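PDB 5M11: immunoreactive 84kD antigen PG93 from Porphyromonas gingivalis, which serves as an essential surface component of the type IX secretion system and carries bound calcium and zinc ions. Local coordinates for residues E226-R236 with A248-R259; Q263-G271 with I283-L294. One frame throughout, in Å; residues are numbered along the deposited sequence.

In the fold
Contacts 1 and 2 are successive blade-to-blade interfaces of a beta-propeller, made of four-stranded antiparallel sheets, and they follow one another along the chain. In contact 1 the outermost strand 226-230 of one sheet, with the linker after it, packs on strand 252-256 of the next. Contact 2 takes the neighbouring strand of that same sheet, 260-264, and its following linker to the sheet holding strands 280-284 and 290-294. The two centres lie about 15 Å apart, and Ile252 N approaches Phe264 O at 2.8 Å, a probable hydrogen bond between adjacent strands 252-256 (contact 1) and 260-264 (contact 2). The middle sheet is thus gripped on both sides, away from the known metal sites.

Contact 1 of 2, residues E226-R236 with A248-R259; sequences ELLLSSSADSR and AENRIYFIEKGR
Strand 226-230 passes strand 252-256 at 10.2 Å between axes and 142° between directions, too far for backbone pairing; the backbones come nearest at Ser235 and Ala248, whose CA atoms are 4.6 Å apart. Between the strands Leu228 CD2 and Ile255 CG2 meet tip to tip at 3.9 Å, and Leu229 CD1 reaches Ile255 CD1 likewise. Leu229 also lies over one face of the Tyr253 ring: with chi1 60° its CG lies between N and the carbonyl carbon, which puts CD2 over the ring centre, 4.3 Å above its plane, and CD1 toward Ile255. Ala248 CB sits among the hydroxyls of Ser231, Ser232 and Ser235, and Ser232 OG takes a weak bond from Glu249 N. Arg251 lays its guanidinium beside Ser232 CB, its rotation held from within its own segment: NE donates a hydrogen bond to Tyr253 OH at 3.1 Å, in the guanidinium plane, and NH1 donates to Glu249 O. At the other end Arg259 NH1 makes a 3.0 Å salt bridge to Glu226 OE2, meeting it from above the carboxylate plane, while Arg259 NE pairs with Asp205. This propeller blade interface is therefore greasy in the middle and polar at both ends, and two carboxylates probably share Arg259's charge.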
loop_
_atom_site.group_PDB
_atom_site.type_symbol
_atom_site.label_atom_id
_atom_site.label_comp_id
_atom_site.label_asym_id
_atom_site.label_seq_id
_atom_site.Cartn_x
_atom_site.Cartn_y
_atom_site.Cartn_z
ATOM N N GLU A 226 -4.333 40.308 -23.750
ATOM C CA GLU A 226 -5.615 40.906 -23.414
ATOM C C GLU A 226 -6.414 39.889 -22.595
ATOM O O GLU A 226 -6.204 38.684 -22.713
ATOM C CB GLU A 226 -6.364 41.412 -24.646
ATOM C CG GLU A 226 -6.873 40.357 -25.599
ATOM C CD GLU A 226 -7.364 40.965 -26.894
ATOM O OE1 GLU A 226 -8.282 41.816 -26.839
ATOM O OE2 GLU A 226 -6.800 40.619 -27.962
ATOM N N LEU A 227 -7.270 40.376 -21.707
ATOM C CA LEU A 227 -8.038 39.515 -20.808
ATOM C C LEU A 227 -9.121 38.768 -21.574
ATOM O O LEU A 227 -9.918 39.421 -22.238
ATOM C CB LEU A 227 -8.651 40.363 -19.680
ATOM C CG LEU A 227 -9.394 39.605 -18.580
ATOM C CD1 LEU A 227 -8.448 38.992 -17.602
ATOM C CD2 LEU A 227 -10.340 40.524 -17.840
ATOM N N LEU A 228 -9.149 37.414 -21.487
ATOM C CA LEU A 228 -10.151 36.575 -22.174
ATOM C C LEU A 228 -11.368 36.390 -21.269
ATOM O O LEU A 228 -12.473 36.828 -21.623
ATOM C CB LEU A 228 -9.563 35.231 -22.649
ATOM C CG LEU A 228 -10.486 34.252 -23.354
ATOM C CD1 LEU A 228 -10.953 34.763 -24.675
ATOM C CD2 LEU A 228 -9.786 32.947 -23.567
ATOM N N LEU A 229 -11.166 35.781 -20.095
ATOM C CA LEU A 229 -12.231 35.656 -19.108
ATOM C C LEU A 229 -11.652 35.829 -17.712
ATOM O O LEU A 229 -10.432 35.811 -17.528
ATOM C CB LEU A 229 -13.080 34.367 -19.238
ATOM C CG LEU A 229 -12.508 32.940 -19.137
ATOM C CD1 LEU A 229 -11.783 32.523 -20.370
ATOM C CD2 LEU A 229 -11.723 32.666 -17.852
ATOM N N SER A 230 -12.533 36.016 -16.742
ATOM C CA SER A 230 -12.167 36.178 -15.352
ATOM C C SER A 230 -12.752 35.029 -14.559
ATOM O O SER A 230 -13.873 35.112 -14.061
ATOM C CB SER A 230 -12.656 37.518 -14.813
ATOM O OG SER A 230 -12.403 38.611 -15.679
ATOM N N SER A 231 -12.004 33.940 -14.453
ATOM C CA SER A 231 -12.409 32.775 -13.678
ATOM C C SER A 231 -12.214 33.049 -12.161
ATOM O O SER A 231 -11.737 34.126 -11.773
ATOM C CB SER A 231 -11.596 31.568 -14.126
ATOM O OG SER A 231 -12.004 30.405 -13.439
ATOM N N SER A 232 -12.600 32.081 -11.307
ATOM C CA SER A 232 -12.427 32.203 -9.864
ATOM C C SER A 232 -10.965 31.939 -9.511
ATOM O O SER A 232 -10.273 31.269 -10.286
ATOM C CB SER A 232 -13.349 31.234 -9.130
ATOM O OG SER A 232 -12.987 29.882 -9.347
ATOM N N ALA A 233 -10.496 32.450 -8.343
ATOM C CA ALA A 233 -9.120 32.286 -7.860
ATOM C C ALA A 233 -8.749 30.832 -7.737
ATOM O O ALA A 233 -9.613 29.972 -7.561
ATOM C CB ALA A 233 -8.932 32.974 -6.518
ATOM N N ASP A 234 -7.455 30.565 -7.871
ATOM C CA ASP A 234 -6.852 29.246 -7.765
ATOM C C ASP A 234 -7.592 28.217 -8.652
ATOM O O ASP A 234 -7.935 27.112 -8.211
ATOM C CB ASP A 234 -6.762 28.807 -6.290
ATOM C CG ASP A 234 -5.826 29.693 -5.480
ATOM O OD1 ASP A 234 -4.603 29.445 -5.512
ATOM O OD2 ASP A 234 -6.321 30.651 -4.826
ATOM N N SER A 235 -7.834 28.624 -9.915
ATOM C CA SER A 235 -8.433 27.790 -10.955
ATOM C C SER A 235 -7.357 26.880 -11.492
ATOM O O SER A 235 -6.177 27.240 -11.399
ATOM C CB SER A 235 -8.997 28.659 -12.073
ATOM O OG SER A 235 -10.328 29.044 -11.786
ATOM N N ARG A 236 -7.733 25.716 -12.052
ATOM C CA ARG A 236 -6.749 24.781 -12.614
ATOM C C ARG A 236 -6.798 24.828 -14.150
ATOM O O ARG A 236 -7.883 24.989 -14.714
ATOM C CB ARG A 236 -7.009 23.350 -12.099
ATOM C CG ARG A 236 -6.681 23.119 -10.618
ATOM C CD ARG A 236 -7.776 22.343 -9.882
ATOM N NE ARG A 236 -8.913 23.195 -9.524
ATOM C CZ ARG A 236 -10.149 22.759 -9.312
ATOM N NH1 ARG A 236 -10.428 21.465 -9.401
ATOM N NH2 ARG A 236 -11.118 23.617 -9.005
ATOM N N ALA A 248 -12.658 25.965 -12.524
ATOM C CA ALA A 248 -12.938 26.803 -11.377
ATOM C C ALA A 248 -13.825 26.029 -10.417
ATOM O O ALA A 248 -14.262 24.920 -10.754
ATOM C CB ALA A 248 -13.649 28.058 -11.851
ATOM N N GLU A 249 -14.100 26.591 -9.232
ATOM C CA GLU A 249 -15.004 25.933 -8.306
ATOM C C GLU A 249 -16.429 26.144 -8.800
ATOM O O GLU A 249 -16.844 27.291 -8.973
ATOM C CB GLU A 249 -14.817 26.460 -6.882
ATOM C CG GLU A 249 -13.951 25.555 -6.030
ATOM C CD GLU A 249 -14.026 25.876 -4.550
ATOM O OE1 GLU A 249 -14.978 25.406 -3.884
ATOM O OE2 GLU A 249 -13.144 26.617 -4.061
ATOM N N ASN A 250 -17.116 25.028 -9.134
ATOM C CA ASN A 250 -18.509 24.852 -9.597
ATOM C C ASN A 250 -18.663 24.881 -11.146
ATOM O O ASN A 250 -19.666 24.353 -11.634
ATOM C CB ASN A 250 -19.540 25.812 -8.924
ATOM C CG ASN A 250 -19.674 27.224 -9.459
ATOM O OD1 ASN A 250 -20.132 27.458 -10.580
ATOM N ND2 ASN A 250 -19.406 28.206 -8.610
ATOM N N ARG A 251 -17.707 25.439 -11.911
ATOM C CA ARG A 251 -17.851 25.448 -13.371
ATOM C C ARG A 251 -16.503 25.312 -14.113
ATOM O O ARG A 251 -15.443 25.556 -13.529
ATOM C CB ARG A 251 -18.617 26.704 -13.843
ATOM C CG ARG A 251 -17.825 28.016 -13.876
ATOM C CD ARG A 251 -17.786 28.756 -12.549
ATOM N NE ARG A 251 -16.948 29.951 -12.643
ATOM C CZ ARG A 251 -16.256 30.477 -11.636
ATOM N NH1 ARG A 251 -16.294 29.917 -10.432
ATOM N NH2 ARG A 251 -15.514 31.558 -11.829
ATOM N N ILE A 252 -16.566 24.887 -15.396
ATOM C CA ILE A 252 -15.430 24.727 -16.326
ATOM C C ILE A 252 -15.582 25.753 -17.442
ATOM O O ILE A 252 -16.714 26.133 -17.784
ATOM C CB ILE A 252 -15.318 23.282 -16.937
ATOM C CG1 ILE A 252 -14.932 22.227 -15.919
ATOM C CG2 ILE A 252 -14.361 23.213 -18.137
ATOM C CD1 ILE A 252 -15.081 20.822 -16.514
ATOM N N TYR A 253 -14.433 26.162 -18.026
ATOM C CA TYR A 253 -14.329 27.036 -19.187
ATOM C C TYR A 253 -13.561 26.292 -20.240
ATOM O O TYR A 253 -12.392 25.957 -20.036
ATOM C CB TYR A 253 -13.660 28.379 -18.870
ATOM C CG TYR A 253 -14.408 29.227 -17.873
ATOM C CD1 TYR A 253 -15.321 30.188 -18.294
ATOM C CD2 TYR A 253 -14.153 29.120 -16.507
ATOM C CE1 TYR A 253 -15.994 30.996 -17.380
ATOM C CE2 TYR A 253 -14.812 29.923 -15.586
ATOM C CZ TYR A 253 -15.736 30.860 -16.027
ATOM O OH TYR A 253 -16.396 31.645 -15.119
ATOM N N PHE A 254 -14.234 25.983 -21.339
ATOM C CA PHE A 254 -13.624 25.295 -22.457
ATOM C C PHE A 254 -13.284 26.315 -23.537
ATOM O O PHE A 254 -14.197 26.899 -24.135
ATOM C CB PHE A 254 -14.542 24.173 -22.988
ATOM C CG PHE A 254 -14.034 23.506 -24.246
ATOM C CD1 PHE A 254 -12.704 23.112 -24.356
ATOM C CD2 PHE A 254 -14.883 23.280 -25.321
ATOM C CE1 PHE A 254 -12.234 22.508 -25.519
ATOM C CE2 PHE A 254 -14.410 22.680 -26.486
ATOM C CZ PHE A 254 -13.090 22.292 -26.576
ATOM N N ILE A 255 -11.974 26.529 -23.775
ATOM C CA ILE A 255 -11.472 27.469 -24.776
ATOM C C ILE A 255 -10.985 26.682 -25.990
ATOM O O ILE A 255 -10.162 25.774 -25.845
ATOM C CB ILE A 255 -10.369 28.418 -24.204
ATOM C CG1 ILE A 255 -10.891 29.195 -22.975
ATOM C CG2 ILE A 255 -9.786 29.389 -25.271
ATOM C CD1 ILE A 255 -9.939 29.183 -21.828
ATOM N N GLU A 256 -11.489 27.035 -27.187
ATOM C CA GLU A 256 -11.049 26.365 -28.398
ATOM C C GLU A 256 -10.658 27.418 -29.462
ATOM O O GLU A 256 -10.772 28.617 -29.194
ATOM C CB GLU A 256 -12.090 25.353 -28.888
ATOM C CG GLU A 256 -13.428 25.942 -29.283
ATOM C CD GLU A 256 -14.521 24.902 -29.369
ATOM O OE1 GLU A 256 -14.426 24.001 -30.234
ATOM O OE2 GLU A 256 -15.478 24.996 -28.566
ATOM N N LYS A 257 -10.123 26.967 -30.626
ATOM C CA LYS A 257 -9.661 27.794 -31.741
ATOM C C LYS A 257 -10.524 29.022 -31.985
ATOM O O LYS A 257 -11.747 28.932 -32.083
ATOM C CB LYS A 257 -9.647 26.982 -33.040
ATOM C CG LYS A 257 -8.475 26.020 -33.253
ATOM C CD LYS A 257 -8.764 24.957 -34.371
ATOM C CE LYS A 257 -9.211 25.518 -35.716
ATOM N NZ LYS A 257 -9.375 24.459 -36.750
ATOM N N GLY A 258 -9.869 30.149 -32.161
ATOM C CA GLY A 258 -10.549 31.395 -32.465
ATOM C C GLY A 258 -11.164 32.021 -31.245
ATOM O O GLY A 258 -12.033 32.881 -31.373
ATOM N N ARG A 259 -10.707 31.587 -30.057
ATOM C CA ARG A 259 -11.080 32.102 -28.736
ATOM C C ARG A 259 -12.560 31.875 -28.402
ATOM O O ARG A 259 -13.159 32.681 -27.683
ATOM C CB ARG A 259 -10.713 33.595 -28.592
ATOM C CG ARG A 259 -9.237 33.865 -28.803
ATOM C CD ARG A 259 -9.021 35.330 -29.041
ATOM N NE ARG A 259 -7.632 35.637 -29.355
ATOM C CZ ARG A 259 -7.070 36.818 -29.144
ATOM N NH1 ARG A 259 -7.763 37.799 -28.581
ATOM N NH2 ARG A 259 -5.803 37.023 -29.472
#

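Contact 2 of 2, residues Q263-G271 with I283-L294; sequences QFPIADVLG and IALGEEGLASLL
Ile283 opens this second blade-to-blade interface of the propeller by setting CG2 against Val269 CG1 at 3.8 Å, the valine methyl standing anti to its backbone nitrogen (chi1 179°). Ala284 supplies the backbone bonds: its O accepts a 2.9 Å bond from Leu270 N, nearly straight at 172°, and its N donates to Gly271 O at 3.0 Å, approaching from above that carbonyl's plane. These two bonds tie the end of the linker to the edge of strand 280-284, within the second blade, while side chains bridge the two blades. Leu285 turns its CB away from the linker, yet CD2 bends back to Ile266 CG2 at 3.6 Å, also touching Val269 CG2 and the Ala267 carbonyl, while its CA offers a C-H contact to Asp268 O. Gly286 follows, and Leu270 CD1 rests on its CA. The chain then reverses through the 285-289 turn into strand 290-294. There Leu293 extends toward strand 260-264: its CD2 stands over the centre of the Phe264 ring, 3.8 Å from the centroid and 4° off the normal, a CH-pi contact, with CD1 against Phe264 CD1. One residue on, Leu294 O lies 4.0 Å from Phe264 CE1.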
loop_
_atom_site.group_PDB
_atom_site.type_symbol
_atom_site.label_atom_id
_atom_site.label_comp_id
_atom_site.label_asym_id
_atom_site.label_seq_id
_atom_site.Cartn_x
_atom_site.Cartn_y
_atom_site.Cartn_z
ATOM N N GLN A 263 -18.964 27.462 -21.322
ATOM C CA GLN A 263 -19.009 27.226 -19.891
ATOM C C GLN A 263 -19.858 25.976 -19.579
ATOM O O GLN A 263 -20.878 25.726 -20.235
ATOM C CB GLN A 263 -19.573 28.463 -19.192
ATOM C CG GLN A 263 -19.040 28.684 -17.787
ATOM C CD GLN A 263 -19.772 29.805 -17.089
ATOM O OE1 GLN A 263 -19.892 30.933 -17.607
ATOM N NE2 GLN A 263 -20.271 29.520 -15.888
ATOM N N PHE A 264 -19.411 25.180 -18.593
ATOM C CA PHE A 264 -20.090 23.968 -18.149
ATOM C C PHE A 264 -20.173 23.928 -16.628
ATOM O O PHE A 264 -19.137 24.064 -15.968
ATOM C CB PHE A 264 -19.364 22.709 -18.648
ATOM C CG PHE A 264 -19.243 22.571 -20.139
ATOM C CD1 PHE A 264 -20.284 22.043 -20.891
ATOM C CD2 PHE A 264 -18.070 22.917 -20.789
ATOM C CE1 PHE A 264 -20.162 21.888 -22.275
ATOM C CE2 PHE A 264 -17.946 22.757 -22.169
ATOM C CZ PHE A 264 -18.992 22.238 -22.903
ATOM N N PRO A 265 -21.361 23.688 -16.033
ATOM C CA PRO A 265 -21.427 23.600 -14.566
ATOM C C PRO A 265 -20.896 22.246 -14.031
ATOM O O PRO A 265 -21.670 21.387 -13.596
ATOM C CB PRO A 265 -22.909 23.814 -14.275
ATOM C CG PRO A 265 -23.598 23.315 -15.479
ATOM C CD PRO A 265 -22.688 23.477 -16.649
ATOM N N ILE A 266 -19.566 22.059 -14.069
ATOM C CA ILE A 266 -18.909 20.852 -13.558
ATOM C C ILE A 266 -17.954 21.270 -12.449
ATOM O O ILE A 266 -16.943 21.933 -12.721
ATOM C CB ILE A 266 -18.168 19.968 -14.617
ATOM C CG1 ILE A 266 -18.797 20.009 -16.043
ATOM C CG2 ILE A 266 -18.029 18.540 -14.119
ATOM C CD1 ILE A 266 -20.154 19.325 -16.251
ATOM N N ALA A 267 -18.267 20.863 -11.215
ATOM C CA ALA A 267 -17.474 21.138 -10.022
ATOM C C ALA A 267 -16.362 20.097 -9.812
ATOM O O ALA A 267 -16.434 18.988 -10.344
ATOM C CB ALA A 267 -18.375 21.160 -8.806
ATOM N N ASP A 268 -15.343 20.476 -9.012
ATOM C CA ASP A 268 -14.215 19.668 -8.558
ATOM C C ASP A 268 -13.699 18.750 -9.678
ATOM O O ASP A 268 -13.962 17.543 -9.681
ATOM C CB ASP A 268 -14.608 18.861 -7.295
ATOM C CG ASP A 268 -15.286 19.647 -6.163
ATOM O OD1 ASP A 268 -14.795 20.748 -5.821
ATOM O OD2 ASP A 268 -16.260 19.118 -5.567
ATOM N N VAL A 269 -12.992 19.354 -10.642
ATOM C CA VAL A 269 -12.421 18.674 -11.806
ATOM C C VAL A 269 -10.906 18.671 -11.636
ATOM O O VAL A 269 -10.304 19.739 -11.536
ATOM C CB VAL A 269 -12.871 19.313 -13.148
ATOM C CG1 VAL A 269 -12.228 18.600 -14.338
ATOM C CG2 VAL A 269 -14.393 19.317 -13.272
ATOM N N LEU A 270 -10.308 17.467 -11.606
ATOM C CA LEU A 270 -8.893 17.224 -11.348
ATOM C C LEU A 270 -8.071 16.908 -12.610
ATOM O O LEU A 270 -6.827 16.966 -12.580
ATOM C CB LEU A 270 -8.768 16.053 -10.358
ATOM C CG LEU A 270 -9.339 16.234 -8.946
ATOM C CD1 LEU A 270 -9.086 15.014 -8.107
ATOM C CD2 LEU A 270 -8.754 17.457 -8.249
ATOM N N GLY A 271 -8.758 16.572 -13.699
ATOM C CA GLY A 271 -8.097 16.233 -14.949
ATOM C C GLY A 271 -9.056 16.134 -16.104
ATOM O O GLY A 271 -10.255 15.953 -15.891
ATOM N N ILE A 283 -13.468 13.479 -18.225
ATOM C CA ILE A 283 -13.311 14.258 -16.993
ATOM C C ILE A 283 -12.970 13.343 -15.796
ATOM O O ILE A 283 -13.504 12.238 -15.698
ATOM C CB ILE A 283 -14.668 15.042 -16.739
ATOM C CG1 ILE A 283 -15.198 15.801 -18.002
ATOM C CG2 ILE A 283 -14.637 15.981 -15.533
ATOM C CD1 ILE A 283 -14.158 16.692 -18.801
ATOM N N ALA A 284 -12.083 13.821 -14.896
ATOM C CA ALA A 284 -11.710 13.180 -13.630
ATOM C C ALA A 284 -12.329 14.026 -12.512
ATOM O O ALA A 284 -11.981 15.205 -12.343
ATOM C CB ALA A 284 -10.194 13.078 -13.488
ATOM N N LEU A 285 -13.330 13.469 -11.829
ATOM C CA LEU A 285 -14.063 14.188 -10.796
ATOM C C LEU A 285 -13.605 13.783 -9.405
ATOM O O LEU A 285 -14.187 14.206 -8.406
ATOM C CB LEU A 285 -15.572 13.970 -10.988
ATOM C CG LEU A 285 -16.119 14.576 -12.284
ATOM C CD1 LEU A 285 -17.376 13.903 -12.717
ATOM C CD2 LEU A 285 -16.338 16.047 -12.141
ATOM N N GLY A 286 -12.527 13.012 -9.360
ATOM C CA GLY A 286 -11.917 12.557 -8.125
ATOM C C GLY A 286 -12.763 11.571 -7.359
ATOM O O GLY A 286 -12.986 10.444 -7.821
ATOM N N GLU A 287 -13.261 12.018 -6.190
ATOM C CA GLU A 287 -14.030 11.205 -5.251
ATOM C C GLU A 287 -15.283 10.580 -5.916
ATOM O O GLU A 287 -15.816 9.590 -5.402
ATOM C CB GLU A 287 -14.386 12.017 -3.994
ATOM C CG GLU A 287 -13.767 11.474 -2.704
ATOM C CD GLU A 287 -12.360 11.920 -2.332
ATOM O OE1 GLU A 287 -12.096 13.145 -2.333
ATOM O OE2 GLU A 287 -11.544 11.045 -1.960
ATOM N N GLU A 288 -15.690 11.111 -7.087
ATOM C CA GLU A 288 -16.781 10.570 -7.886
ATOM C C GLU A 288 -16.193 9.543 -8.840
ATOM O O GLU A 288 -16.634 8.401 -8.845
ATOM C CB GLU A 288 -17.533 11.684 -8.641
ATOM C CG GLU A 288 -18.821 11.243 -9.335
ATOM C CD GLU A 288 -18.728 10.516 -10.672
ATOM O OE1 GLU A 288 -17.627 10.452 -11.270
ATOM O OE2 GLU A 288 -19.779 10.001 -11.121
ATOM N N GLY A 289 -15.212 9.963 -9.636
ATOM C CA GLY A 289 -14.541 9.127 -10.626
ATOM C C GLY A 289 -14.529 9.761 -12.005
ATOM O O GLY A 289 -14.364 10.978 -12.141
ATOM N N LEU A 290 -14.712 8.937 -13.041
ATOM C CA LEU A 290 -14.703 9.408 -14.422
ATOM C C LEU A 290 -16.086 9.807 -14.889
ATOM O O LEU A 290 -17.096 9.438 -14.265
ATOM C CB LEU A 290 -14.128 8.342 -15.359
ATOM C CG LEU A 290 -12.618 8.193 -15.371
ATOM C CD1 LEU A 290 -12.245 6.770 -15.665
ATOM C CD2 LEU A 290 -11.971 9.137 -16.386
ATOM N N ALA A 291 -16.124 10.565 -16.004
ATOM C CA ALA A 291 -17.322 11.047 -16.706
ATOM C C ALA A 291 -16.917 11.567 -18.060
ATOM O O ALA A 291 -15.808 12.067 -18.197
ATOM C CB ALA A 291 -18.025 12.142 -15.911
ATOM N N SER A 292 -17.794 11.434 -19.062
ATOM C CA SER A 292 -17.564 11.931 -20.418
ATOM C C SER A 292 -18.421 13.178 -20.674
ATOM O O SER A 292 -19.529 13.260 -20.150
ATOM C CB SER A 292 -17.870 10.848 -21.440
ATOM O OG SER A 292 -19.199 10.394 -21.281
ATOM N N LEU A 293 -17.923 14.141 -21.476
ATOM C CA LEU A 293 -18.651 15.364 -21.774
ATOM C C LEU A 293 -18.568 15.714 -23.244
ATOM O O LEU A 293 -17.472 15.894 -23.756
ATOM C CB LEU A 293 -18.081 16.524 -20.928
ATOM C CG LEU A 293 -18.622 17.949 -21.191
ATOM C CD1 LEU A 293 -19.958 18.189 -20.474
ATOM C CD2 LEU A 293 -17.625 18.971 -20.748
ATOM N N LEU A 294 -19.731 15.868 -23.907
ATOM C CA LEU A 294 -19.819 16.304 -25.303
ATOM C C LEU A 294 -19.488 17.793 -25.310
ATOM O O LEU A 294 -20.105 18.561 -24.564
ATOM C CB LEU A 294 -21.222 16.011 -25.881
ATOM C CG LEU A 294 -21.465 16.328 -27.367
ATOM C CD1 LEU A 294 -20.865 15.274 -28.270
ATOM C CD2 LEU A 294 -22.921 16.429 -27.653
#